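Local coordinates for C381 turret protein (Sulfolobus turreted icosahedral virus, PDB 4IND) that forms the turrets that decorate the shell of an archaeal icosahedral virus, assembling in fives from chains that each carry three jelly-roll domains, at residues D29-S34 / A67-D72; Q44-Y47 / N52-I55; T192-F197 / G247-P252; G200-S205 / V228-T233; L354-G359 / V365-I370. All blocks are in the same frame, centred on the assembly; numbering follows the deposited sequence.

Contact 1 of 5, residues D29-S34 / A67-D72; sequences DAFVNS and ASIIID
Phe31 and Ile69 join a short helix to a jelly-roll sheet in the first domain of the turret chain. Helix 25-31 ends here, and strand 67-71 is the middle strand of a small antiparallel sheet between 36-37 and 130-134. The tight part of the contact is apolar and narrow. The far end of the phenyl ring, CZ, touches Ile69 CD1 at 3.7 Å, and the methyl lies at the ring edge, near its plane. The two side chains cross at about a right angle. A first torsion of -171° swings the Phe31 ring away from its own backbone N, and CZ thereby reaches strand 67-71. Tyr20 meets the Phe31 ring edge-to-face, and Phe36 meets it with the planes at about 30°. A flat, wholly apolar ring and a branched aliphatic chain suit this buried spot.

The other side is looser. Ser34 comes near Ile70 only through carbonyl oxygens, Ser34 O and Ile70 O lying 4.2 Å apart. The buried hydroxyl of Ser34 turns back to the helix end instead: Ser34 OG donates to Ala30 O at 2.6 Å, from above the carbonyl plane, while Asn33 N reaches the same oxygen from the opposite face at 2.9 Å.

Contact 2 of 5, residues Q44-Y47 / N52-I55; sequences QISY and NTKI
Tyr47 and Lys54 form a hydrogen-bonded antiparallel pair in the hairpin of strands 41-49 and 52-60, whose short segments run at 156° to each other. Tyr47 N donates to Lys54 O at 3.1 Å, and Lys54 N returns a bond to Tyr47 O at 2.9 Å. The next pair, Ser46 with Ile55, is a non-hydrogen-bonded one, where the alpha hydrogens point at carbonyls: Ile55 CA lies 3.3 Å from Ile45 O.

One face of the ribbon carries Gln44, Ser46, Thr53 and Ile55. Ile55 CG2 rests on Gln44 CG at 3.5 Å and on the amide carbon CD of that glutamine at 3.6 Å, a long side chain serving as a partner although it is exposed. Ser46 is small enough for its CB to meet Thr53 CG2 at 3.7 Å. On the other face Tyr47 and Lys54 lie side by side and point the same way. The lysine, extended throughout from a CG anti to its backbone N (chi1 174°), runs beside the tyrosine, its CD coming obliquely to the ring, 3.7 Å from Tyr47 CZ, and its CE reaching 3.1 Å from Tyr47 OH. An aromatic ring with a hydroxyl at its far end matches a long amine: both have apolar flanks and reach equally far.

Those polar ends share a carboxylate of a neighbouring subunit: Asp72 there receives the hydroxyl's hydrogen bond at OD1 and a salt bridge from Lys54 NZ at OD2. Strand 52-60 also pairs in parallel with a strand of that subunit. The polar ends of the hairpin therefore bind the neighbouring subunit, and the carboxylate probably favours the charged lysine.

Contact 3 of 5, residues T192-F197 / G247-P252; sequences TTFTNF and GGLGVP
Between Leu249 and Val251, the two residues of their loop that touch Phe194 and Phe197, Gly250 O is hydrogen-bonded to Thr189 OG1, and a backbone hydrogen bond also joins Gly250 to Thr189. These bonds tie down the part of the loop from which Leu249 and Val251 reach the rings. Gly250 itself has a positive phi, a conformation in which a side chain would press on the preceding carbonyl oxygen, so glycine suits the turn.

Between the segments the contacts are apolar. One methyl, Leu249 CD2, serves both rings: it lies 3.6 Å from Phe197 CE1, at the edge of that ring and near its plane, and 4.1 Å from Phe194 CE1, which it approaches obliquely. Val251 adds its CG2 at 4.0 Å from Phe194 CE2. In each pair the side chains come from opposite directions, ring ends against branched ends, and leucine and valine offer methyls that can settle against an aromatic rim without needing a polar partner.

The two rings also touch each other within segment 192-197. Phe197 CE1 stands over one face of Phe194, 4.3 Å above the plane and displaced toward the rim, and Phe194 CD1 in turn lies at the edge of Phe197, in its plane; Thr192 CG2 lies against the opposite face of Phe194. The different torsions of the two phenylalanines (chi1 -60° for Phe194, -177° for Phe197) bring both rings to the same loop, although the chain turns a corner between them. The Tyr245 ring meets that of Phe197 with planes about 45° apart, and Ile216 backs both rings. This apolar packing joins the start of strand 194-203 to the loop before strand 253-262, in a jelly-roll domain of the galactose-binding-like family.

Contact 4 of 5, residues G200-S205 / V228-T233; sequences GTISTS and VYLKIT. With 2HP (dihydrogenphosphate ion), chain B.
The core of the second jelly-roll domain is closed here between its two facing sheets, with strand 194-203 in one and strand 221-232 in the other. Ile202 and Val228 reach toward each other tip to tip between the sheets, CD1 of the isoleucine meeting CG2 of the valine at 3.6 Å. The second branch of Ile202 is used as well: its CG2 approaches Leu230 CD1 at 4.1 Å. Further along, Thr204 turns its methyl inward, with CG2 at 4.3 Å from Ile232 CD1, a looser touch. Beta-branched residues and leucine fill this interior well, and Ile180, Ile209 and Val239 continue the apolar lining.

Lys231, between Leu230 and Ile232 on strand 221-232, serves a bound dihydrogenphosphate. Extended throughout (chi1 180°), it carries NZ well clear of the core to donate a hydrogen bond of 2.8 Å to O3 of the ion. His296 bonds the same ion, and Glu348 makes a long, weak ion pair with the lysine.

The strand therefore divides its chemistry: dispersion contacts hold the sheets together, whereas the lysine amine probably lends positive charge to an anion site that also draws on the third domain.

Contact 5 of 5, residues L354-G359 / V365-I370; sequences LVANGG and VTITLI
Ile367 CD1 is the meeting point of the inner contacts, lying 4.1 Å from Ala356 CB and 4.3 Å from Leu354 CD2. Leu354 CD2 also approaches Leu369 CB at 4.4 Å. These are loose van der Waals contacts. A closer touch comes at the end of the contact, where Val365 CG2 sits 3.7 Å from Gly359 CA; glycine suits this place, since a CB there would point at Val365 N. Ala356 presents only a methyl to Ile367, whose first torsion of 58° and extended CG1-CD1 arm take CD1 to the opposite sheet.

The strands do not pair with each other. Their axes run roughly antiparallel, at 152°, and come no closer than 8.9 Å; this spacing reflects the places of 351-358 and 365-377 in the two opposed sheets of the third jelly roll, the nucleoplasmin-like/VP domain. Leu354 and Ala356 from one sheet and Val365, Ile367 and Leu369 from the other face each other in its interior.

Further out, Val304 packs on both Ile367 and Leu369, Cys314 on Ile367, Phe333 on Leu369 and Leu278 on Ala356. Gly358 closes the first strand and Gly359 follows it; both have positive phi, which suits glycine, and Asn357 OD1 accepts a weak bond from Gly358 N at 2.7 Å. Backbone hydrogen bonds to Gln285 and Val283 hold Leu354 and Ala356 in their sheet. On the partner strand the alternate residues turn to the other side, where Thr366 OG1 is hydrogen-bonded to Thr277 OG1 and Thr368 OG1 to Ser275 OG.

The five contacts follow the chain through its three domains: contacts 1 and 2 in the first, 3 and 4 in the second, 5 in the third, with centres of contacts 1 and 5 about 69 Å apart. Contacts 3 and 4 share strand 194-203, their centres about 24 Å apart along the same domain. Contacts 1 and 2 stand about 13 Å apart at their nearest atoms within one chain, yet Asp72 of contact 1 meets contact 2 of a neighbouring copy. Contact 4 supplies Lys231 to a dihydrogenphosphate site shared with the third domain, although its centre remains about 35 Å from that of contact 5, and it also holds Ser205 of a second dihydrogenphosphate pocket.

Contact 1 of 5, residues D29-S34 / A67-D72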
# COMPACT_ATOMS: atom_id res chain seq x y z
N ASP A 29 -28.10 23.09 -16.87
CA ASP A 29 -27.57 24.03 -17.87
C ASP A 29 -26.23 23.56 -18.44
O ASP A 29 -25.98 23.67 -19.63
CB ASP A 29 -27.40 25.43 -17.27
CG ASP A 29 -28.72 26.11 -16.96
OD1 ASP A 29 -29.80 25.61 -17.36
OD2 ASP A 29 -28.66 27.16 -16.29
N ALA A 30 -25.37 23.02 -17.57
CA ALA A 30 -24.08 22.52 -18.04
C ALA A 30 -24.28 21.26 -18.88
O ALA A 30 -23.71 21.14 -19.96
CB ALA A 30 -23.18 22.24 -16.86
N PHE A 31 -25.11 20.34 -18.38
CA PHE A 31 -25.40 19.05 -19.02
C PHE A 31 -25.83 19.22 -20.48
O PHE A 31 -25.34 18.52 -21.36
CB PHE A 31 -26.51 18.35 -18.19
CG PHE A 31 -26.78 16.92 -18.60
CD1 PHE A 31 -25.88 15.91 -18.27
CD2 PHE A 31 -27.99 16.57 -19.20
CE1 PHE A 31 -26.17 14.57 -18.60
CE2 PHE A 31 -28.28 15.26 -19.54
CZ PHE A 31 -27.37 14.25 -19.25
N VAL A 32 -26.72 20.16 -20.73
CA VAL A 32 -27.25 20.36 -22.08
C VAL A 32 -26.41 21.37 -22.91
O VAL A 32 -26.83 21.84 -23.96
CB VAL A 32 -28.74 20.75 -22.04
CG1 VAL A 32 -29.51 19.72 -21.24
CG2 VAL A 32 -28.93 22.17 -21.46
N ASN A 33 -25.21 21.70 -22.41
CA ASN A 33 -24.22 22.46 -23.20
C ASN A 33 -22.89 21.71 -23.13
O ASN A 33 -21.81 22.32 -23.12
CB ASN A 33 -24.08 23.87 -22.64
CG ASN A 33 -23.21 24.78 -23.53
OD1 ASN A 33 -22.96 24.49 -24.71
ND2 ASN A 33 -22.77 25.90 -22.96
N SER A 34 -22.95 20.39 -23.07
CA SER A 34 -21.71 19.61 -23.03
C SER A 34 -21.87 18.20 -23.53
O SER A 34 -21.17 17.79 -24.46
CB SER A 34 -21.14 19.60 -21.60
OG SER A 34 -22.12 19.15 -20.69
N ALA A 67 -32.89 10.69 -27.41
CA ALA A 67 -31.80 11.59 -27.03
C ALA A 67 -30.54 10.75 -26.84
O ALA A 67 -30.60 9.52 -26.84
CB ALA A 67 -32.15 12.33 -25.76
N SER A 68 -29.39 11.41 -26.69
CA SER A 68 -28.14 10.71 -26.45
C SER A 68 -27.32 11.44 -25.41
O SER A 68 -27.41 12.66 -25.27
CB SER A 68 -27.31 10.63 -27.73
OG SER A 68 -28.04 10.03 -28.78
N ILE A 69 -26.51 10.69 -24.68
CA ILE A 69 -25.44 11.29 -23.91
C ILE A 69 -24.15 10.87 -24.60
O ILE A 69 -23.96 9.70 -24.92
CB ILE A 69 -25.47 10.81 -22.46
CG1 ILE A 69 -26.73 11.33 -21.77
CG2 ILE A 69 -24.21 11.32 -21.71
CD1 ILE A 69 -27.00 10.71 -20.42
N ILE A 70 -23.29 11.84 -24.87
CA ILE A 70 -22.05 11.59 -25.58
C ILE A 70 -20.93 12.37 -24.89
O ILE A 70 -21.00 13.60 -24.76
CB ILE A 70 -22.16 12.06 -27.06
CG1 ILE A 70 -23.29 11.32 -27.80
CG2 ILE A 70 -20.85 11.82 -27.79
CD1 ILE A 70 -23.38 11.70 -29.29
N ILE A 71 -19.89 11.66 -24.45
CA ILE A 71 -18.78 12.30 -23.76
C ILE A 71 -17.43 12.01 -24.41
O ILE A 71 -16.90 10.92 -24.27
CB ILE A 71 -18.71 11.84 -22.28
CG1 ILE A 71 -20.10 11.90 -21.65
CG2 ILE A 71 -17.74 12.71 -21.49
CD1 ILE A 71 -20.18 11.27 -20.23
N ASP A 72 -16.87 12.99 -25.13
CA ASP A 72 -15.53 12.78 -25.67
C ASP A 72 -14.48 13.63 -24.95
O ASP A 72 -13.31 13.66 -25.34
CB ASP A 72 -15.48 12.98 -27.19
CG ASP A 72 -15.39 14.45 -27.58
OD1 ASP A 72 -14.79 14.78 -28.64
OD2 ASP A 72 -15.93 15.28 -26.81

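Contact 2 of 5, residues Q44-Y47 / N52-I55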
# COMPACT_ATOMS: atom_id res chain seq x y z
N GLN A 44 -42.49 17.77 -13.73
CA GLN A 44 -42.50 17.36 -12.35
C GLN A 44 -42.65 15.84 -12.28
O GLN A 44 -43.62 15.27 -12.80
CB GLN A 44 -43.62 18.06 -11.58
CG GLN A 44 -43.54 17.80 -10.09
CD GLN A 44 -44.28 18.82 -9.27
OE1 GLN A 44 -43.77 19.91 -8.98
NE2 GLN A 44 -45.50 18.48 -8.87
N ILE A 45 -41.70 15.19 -11.63
CA ILE A 45 -41.59 13.74 -11.57
C ILE A 45 -41.82 13.29 -10.12
O ILE A 45 -41.24 13.84 -9.19
CB ILE A 45 -40.15 13.30 -12.00
CG1 ILE A 45 -39.92 13.59 -13.49
CG2 ILE A 45 -39.88 11.84 -11.65
CD1 ILE A 45 -41.01 13.08 -14.40
N SER A 46 -42.64 12.26 -9.93
CA SER A 46 -42.91 11.75 -8.59
C SER A 46 -42.73 10.24 -8.57
O SER A 46 -43.17 9.54 -9.47
CB SER A 46 -44.35 12.06 -8.19
OG SER A 46 -44.63 13.45 -8.26
N TYR A 47 -42.11 9.72 -7.51
CA TYR A 47 -42.06 8.27 -7.35
C TYR A 47 -41.94 7.90 -5.88
O TYR A 47 -41.58 8.73 -5.06
CB TYR A 47 -40.92 7.63 -8.18
CG TYR A 47 -39.50 8.09 -7.85
CD1 TYR A 47 -38.69 7.36 -6.99
CD2 TYR A 47 -38.97 9.22 -8.45
CE1 TYR A 47 -37.38 7.77 -6.72
CE2 TYR A 47 -37.66 9.64 -8.17
CZ TYR A 47 -36.88 8.91 -7.31
OH TYR A 47 -35.59 9.33 -7.04
N ASN A 52 -43.24 7.01 0.75
CA ASN A 52 -43.22 8.47 0.62
C ASN A 52 -43.04 8.86 -0.83
O ASN A 52 -42.43 8.12 -1.60
CB ASN A 52 -42.10 9.06 1.49
CG ASN A 52 -42.31 8.76 2.95
OD1 ASN A 52 -43.15 9.37 3.61
ND2 ASN A 52 -41.56 7.80 3.47
N THR A 53 -43.57 10.01 -1.22
CA THR A 53 -43.46 10.45 -2.61
C THR A 53 -42.38 11.51 -2.79
O THR A 53 -42.53 12.65 -2.35
CB THR A 53 -44.79 10.98 -3.13
OG1 THR A 53 -45.78 9.96 -2.99
CG2 THR A 53 -44.68 11.36 -4.58
N LYS A 54 -41.30 11.12 -3.44
CA LYS A 54 -40.24 12.06 -3.78
C LYS A 54 -40.68 12.84 -5.01
O LYS A 54 -41.13 12.26 -5.99
CB LYS A 54 -38.94 11.31 -4.08
CG LYS A 54 -37.79 12.19 -4.59
CD LYS A 54 -36.47 11.42 -4.66
CE LYS A 54 -35.48 12.11 -5.58
NZ LYS A 54 -34.07 11.66 -5.38
N ILE A 55 -40.57 14.17 -4.95
CA ILE A 55 -40.98 14.99 -6.08
C ILE A 55 -39.79 15.85 -6.54
O ILE A 55 -39.21 16.58 -5.73
CB ILE A 55 -42.15 15.90 -5.69
CG1 ILE A 55 -43.32 15.07 -5.18
CG2 ILE A 55 -42.59 16.75 -6.87
CD1 ILE A 55 -44.52 15.91 -4.74

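Contact 3 of 5, residues T192-F197 / G247-P252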
# COMPACT_ATOMS: atom_id res chain seq x y z
N THR A 192 -35.12 -28.34 -26.27
CA THR A 192 -33.77 -28.86 -26.42
C THR A 192 -33.10 -28.89 -25.06
O THR A 192 -33.21 -27.95 -24.27
CB THR A 192 -32.93 -27.98 -27.36
OG1 THR A 192 -33.59 -27.88 -28.62
CG2 THR A 192 -31.54 -28.57 -27.56
N THR A 193 -32.40 -29.98 -24.78
CA THR A 193 -31.65 -30.06 -23.54
C THR A 193 -30.18 -29.90 -23.84
O THR A 193 -29.61 -30.62 -24.65
CB THR A 193 -31.93 -31.39 -22.82
OG1 THR A 193 -33.32 -31.47 -22.50
CG2 THR A 193 -31.12 -31.47 -21.54
N PHE A 194 -29.56 -28.94 -23.19
CA PHE A 194 -28.19 -28.61 -23.53
C PHE A 194 -27.19 -29.28 -22.61
O PHE A 194 -27.46 -29.51 -21.44
CB PHE A 194 -27.99 -27.09 -23.52
CG PHE A 194 -28.87 -26.39 -24.50
CD1 PHE A 194 -28.46 -26.18 -25.80
CD2 PHE A 194 -30.13 -25.97 -24.12
CE1 PHE A 194 -29.28 -25.55 -26.72
CE2 PHE A 194 -30.96 -25.33 -25.02
CZ PHE A 194 -30.53 -25.12 -26.32
N THR A 195 -26.03 -29.58 -23.16
CA THR A 195 -24.98 -30.06 -22.30
C THR A 195 -23.70 -29.28 -22.55
O THR A 195 -23.34 -29.00 -23.69
CB THR A 195 -24.78 -31.55 -22.46
OG1 THR A 195 -24.60 -31.84 -23.85
CG2 THR A 195 -26.01 -32.30 -21.96
N ASN A 196 -23.02 -28.92 -21.46
CA ASN A 196 -21.85 -28.06 -21.56
C ASN A 196 -22.11 -26.85 -22.44
O ASN A 196 -21.36 -26.53 -23.36
CB ASN A 196 -20.63 -28.85 -22.03
CG ASN A 196 -20.21 -29.91 -21.04
OD1 ASN A 196 -20.40 -29.74 -19.83
ND2 ASN A 196 -19.66 -31.01 -21.53
N PHE A 197 -23.22 -26.19 -22.12
CA PHE A 197 -23.65 -24.96 -22.76
C PHE A 197 -22.67 -23.83 -22.49
O PHE A 197 -22.52 -23.39 -21.34
CB PHE A 197 -25.01 -24.58 -22.19
CG PHE A 197 -25.62 -23.35 -22.81
CD1 PHE A 197 -26.50 -23.47 -23.89
CD2 PHE A 197 -25.34 -22.10 -22.31
CE1 PHE A 197 -27.07 -22.34 -24.45
CE2 PHE A 197 -25.91 -20.97 -22.87
CZ PHE A 197 -26.78 -21.09 -23.94
N GLY A 247 -27.31 -15.38 -31.18
CA GLY A 247 -28.50 -14.54 -31.10
C GLY A 247 -29.86 -15.19 -31.29
O GLY A 247 -30.85 -14.76 -30.68
N GLY A 248 -29.94 -16.21 -32.13
CA GLY A 248 -31.24 -16.78 -32.44
C GLY A 248 -31.58 -18.07 -31.71
O GLY A 248 -32.55 -18.75 -32.04
N LEU A 249 -30.78 -18.40 -30.70
CA LEU A 249 -30.92 -19.71 -30.04
C LEU A 249 -32.25 -19.92 -29.31
O LEU A 249 -32.76 -21.02 -29.28
CB LEU A 249 -29.74 -19.96 -29.09
CG LEU A 249 -29.57 -21.44 -28.74
CD1 LEU A 249 -29.27 -22.23 -29.99
CD2 LEU A 249 -28.49 -21.65 -27.71
N GLY A 250 -32.80 -18.88 -28.70
CA GLY A 250 -34.06 -19.02 -27.99
C GLY A 250 -33.88 -19.32 -26.51
O GLY A 250 -34.75 -19.91 -25.85
N VAL A 251 -32.73 -18.91 -25.97
CA VAL A 251 -32.46 -19.05 -24.55
C VAL A 251 -32.05 -17.71 -23.96
O VAL A 251 -30.86 -17.46 -23.73
CB VAL A 251 -31.34 -20.06 -24.29
CG1 VAL A 251 -31.20 -20.29 -22.80
CG2 VAL A 251 -31.62 -21.37 -25.01
N PRO A 252 -33.03 -16.84 -23.68
CA PRO A 252 -32.66 -15.53 -23.11
C PRO A 252 -32.08 -15.65 -21.70
O PRO A 252 -32.56 -16.47 -20.90
CB PRO A 252 -33.99 -14.77 -23.07
CG PRO A 252 -35.05 -15.83 -23.17
CD PRO A 252 -34.46 -16.94 -23.99

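Contact 4 of 5, residues G200-S205 / V228-T233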
# COMPACT_ATOMS: atom_id res chain seq x y z
N GLY A 200 -20.59 -17.88 -22.65
CA GLY A 200 -19.71 -16.81 -23.11
C GLY A 200 -18.27 -17.08 -22.72
O GLY A 200 -17.96 -18.18 -22.28
N THR A 201 -17.42 -16.07 -22.87
CA THR A 201 -16.01 -16.20 -22.52
C THR A 201 -15.53 -14.90 -21.90
O THR A 201 -16.04 -13.82 -22.21
CB THR A 201 -15.13 -16.45 -23.75
OG1 THR A 201 -15.27 -15.35 -24.66
CG2 THR A 201 -15.54 -17.73 -24.45
N ILE A 202 -14.55 -15.03 -21.02
CA ILE A 202 -13.83 -13.88 -20.53
C ILE A 202 -12.39 -14.02 -21.02
O ILE A 202 -11.79 -15.08 -20.91
CB ILE A 202 -13.88 -13.82 -19.00
CG1 ILE A 202 -15.30 -13.45 -18.57
CG2 ILE A 202 -12.89 -12.77 -18.47
CD1 ILE A 202 -15.56 -13.69 -17.12
N SER A 203 -11.85 -12.96 -21.61
CA SER A 203 -10.50 -13.06 -22.13
C SER A 203 -9.70 -11.78 -22.01
O SER A 203 -10.26 -10.69 -21.89
CB SER A 203 -10.53 -13.54 -23.58
OG SER A 203 -11.31 -12.68 -24.37
N THR A 204 -8.38 -11.94 -22.00
CA THR A 204 -7.42 -10.86 -22.25
C THR A 204 -6.82 -11.26 -23.58
O THR A 204 -7.25 -12.25 -24.17
CB THR A 204 -6.33 -10.80 -21.17
OG1 THR A 204 -5.61 -12.04 -21.15
CG2 THR A 204 -6.93 -10.55 -19.81
N SER A 205 -5.83 -10.53 -24.06
CA SER A 205 -5.23 -10.88 -25.36
C SER A 205 -4.85 -12.36 -25.46
O SER A 205 -4.29 -12.94 -24.52
CB SER A 205 -4.02 -9.99 -25.65
OG SER A 205 -4.41 -8.64 -25.85
N VAL A 228 -15.30 -16.67 -11.87
CA VAL A 228 -13.95 -16.98 -12.36
C VAL A 228 -12.97 -15.91 -11.88
O VAL A 228 -13.38 -14.91 -11.33
CB VAL A 228 -13.91 -17.10 -13.89
CG1 VAL A 228 -14.84 -18.21 -14.35
CG2 VAL A 228 -14.31 -15.78 -14.53
N TYR A 229 -11.68 -16.16 -12.05
CA TYR A 229 -10.69 -15.25 -11.51
C TYR A 229 -9.64 -14.97 -12.57
O TYR A 229 -9.27 -15.86 -13.32
CB TYR A 229 -10.03 -15.87 -10.26
CG TYR A 229 -10.99 -16.29 -9.17
CD1 TYR A 229 -11.35 -15.43 -8.16
CD2 TYR A 229 -11.51 -17.57 -9.14
CE1 TYR A 229 -12.21 -15.83 -7.13
CE2 TYR A 229 -12.38 -17.98 -8.13
CZ TYR A 229 -12.73 -17.09 -7.14
OH TYR A 229 -13.58 -17.47 -6.13
N LEU A 230 -9.14 -13.73 -12.61
CA LEU A 230 -8.08 -13.36 -13.53
C LEU A 230 -6.91 -12.84 -12.75
O LEU A 230 -7.08 -11.94 -11.92
CB LEU A 230 -8.53 -12.20 -14.44
CG LEU A 230 -9.63 -12.47 -15.45
CD1 LEU A 230 -9.90 -11.17 -16.24
CD2 LEU A 230 -9.15 -13.55 -16.36
N LYS A 231 -5.72 -13.37 -13.01
CA LYS A 231 -4.53 -12.73 -12.48
C LYS A 231 -3.99 -11.72 -13.49
O LYS A 231 -3.45 -12.09 -14.54
CB LYS A 231 -3.46 -13.75 -12.12
CG LYS A 231 -2.20 -13.05 -11.56
CD LYS A 231 -1.10 -14.01 -11.14
CE LYS A 231 0.02 -13.20 -10.51
NZ LYS A 231 1.16 -14.03 -10.06
N ILE A 232 -4.16 -10.44 -13.21
CA ILE A 232 -3.65 -9.41 -14.10
C ILE A 232 -2.24 -9.05 -13.64
O ILE A 232 -2.07 -8.35 -12.65
CB ILE A 232 -4.54 -8.16 -14.07
CG1 ILE A 232 -5.99 -8.55 -14.42
CG2 ILE A 232 -3.99 -7.08 -15.04
CD1 ILE A 232 -6.16 -9.05 -15.87
N THR A 233 -1.24 -9.57 -14.34
CA THR A 233 0.15 -9.21 -14.06
C THR A 233 0.29 -7.70 -14.23
O THR A 233 0.98 -7.03 -13.45
CB THR A 233 1.08 -9.90 -15.03
OG1 THR A 233 1.01 -11.31 -14.81
CG2 THR A 233 2.53 -9.43 -14.85
P 2HP B . 0.56 -16.47 -7.50
O1 2HP B . 0.35 -17.91 -7.15
O2 2HP B . -0.80 -16.04 -7.97
O3 2HP B . 1.64 -16.36 -8.63
O4 2HP B . 0.93 -15.62 -6.25

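Contact 5 of 5, residues L354-G359 / V365-I370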
# COMPACT_ATOMS: atom_id res chain seq x y z
N LEU A 354 4.72 -35.24 -17.43
CA LEU A 354 5.90 -36.06 -17.20
C LEU A 354 6.32 -36.69 -18.51
O LEU A 354 5.51 -37.34 -19.19
CB LEU A 354 5.62 -37.15 -16.18
CG LEU A 354 6.82 -38.01 -15.78
CD1 LEU A 354 7.79 -37.20 -14.94
CD2 LEU A 354 6.36 -39.23 -15.02
N VAL A 355 7.57 -36.49 -18.88
CA VAL A 355 8.10 -37.10 -20.09
C VAL A 355 9.09 -38.16 -19.65
O VAL A 355 10.03 -37.86 -18.91
CB VAL A 355 8.77 -36.06 -21.00
CG1 VAL A 355 9.31 -36.74 -22.26
CG2 VAL A 355 7.79 -34.96 -21.37
N ALA A 356 8.88 -39.39 -20.08
CA ALA A 356 9.70 -40.49 -19.60
C ALA A 356 9.96 -41.48 -20.72
O ALA A 356 9.21 -41.55 -21.69
CB ALA A 356 9.02 -41.18 -18.42
N ASN A 357 11.04 -42.24 -20.57
CA ASN A 357 11.39 -43.25 -21.54
C ASN A 357 12.21 -44.34 -20.86
O ASN A 357 12.88 -44.08 -19.85
CB ASN A 357 12.17 -42.63 -22.71
CG ASN A 357 12.21 -43.54 -23.92
OD1 ASN A 357 11.71 -44.67 -23.90
ND2 ASN A 357 12.80 -43.04 -25.00
N GLY A 358 12.15 -45.55 -21.40
CA GLY A 358 12.84 -46.67 -20.81
C GLY A 358 12.07 -47.97 -20.96
O GLY A 358 11.04 -48.02 -21.64
N GLY A 359 12.56 -49.02 -20.32
CA GLY A 359 11.94 -50.33 -20.43
C GLY A 359 12.13 -50.89 -21.82
O GLY A 359 12.82 -50.29 -22.65
N VAL A 365 8.78 -51.19 -17.38
CA VAL A 365 9.08 -50.64 -16.07
C VAL A 365 7.98 -49.65 -15.70
O VAL A 365 7.60 -48.80 -16.52
CB VAL A 365 10.41 -49.88 -16.07
CG1 VAL A 365 10.82 -49.53 -14.65
CG2 VAL A 365 11.49 -50.69 -16.75
N THR A 366 7.49 -49.74 -14.47
CA THR A 366 6.46 -48.83 -14.00
C THR A 366 7.04 -47.90 -12.94
O THR A 366 7.57 -48.35 -11.92
CB THR A 366 5.24 -49.58 -13.43
OG1 THR A 366 4.58 -50.30 -14.47
CG2 THR A 366 4.25 -48.59 -12.81
N ILE A 367 6.95 -46.61 -13.19
CA ILE A 367 7.38 -45.61 -12.23
C ILE A 367 6.18 -44.85 -11.72
O ILE A 367 5.15 -44.76 -12.39
CB ILE A 367 8.35 -44.62 -12.87
CG1 ILE A 367 7.69 -43.94 -14.06
CG2 ILE A 367 9.62 -45.32 -13.32
CD1 ILE A 367 8.55 -42.87 -14.70
N THR A 368 6.30 -44.31 -10.52
CA THR A 368 5.19 -43.59 -9.91
C THR A 368 5.65 -42.22 -9.47
O THR A 368 6.60 -42.10 -8.70
CB THR A 368 4.62 -44.36 -8.72
OG1 THR A 368 4.10 -45.62 -9.18
CG2 THR A 368 3.49 -43.57 -8.06
N LEU A 369 4.97 -41.19 -9.99
CA LEU A 369 5.24 -39.82 -9.65
C LEU A 369 4.30 -39.43 -8.51
O LEU A 369 3.12 -39.73 -8.55
CB LEU A 369 4.97 -38.92 -10.86
CG LEU A 369 4.98 -37.42 -10.61
CD1 LEU A 369 6.38 -36.97 -10.27
CD2 LEU A 369 4.44 -36.64 -11.82
N ILE A 370 4.84 -38.79 -7.49
CA ILE A 370 4.00 -38.11 -6.52
C ILE A 370 4.32 -36.63 -6.59
O ILE A 370 5.45 -36.22 -6.88
CB ILE A 370 4.17 -38.65 -5.09
CG1 ILE A 370 5.53 -38.27 -4.53
CG2 ILE A 370 3.99 -40.15 -5.03
CD1 ILE A 370 5.85 -39.00 -3.24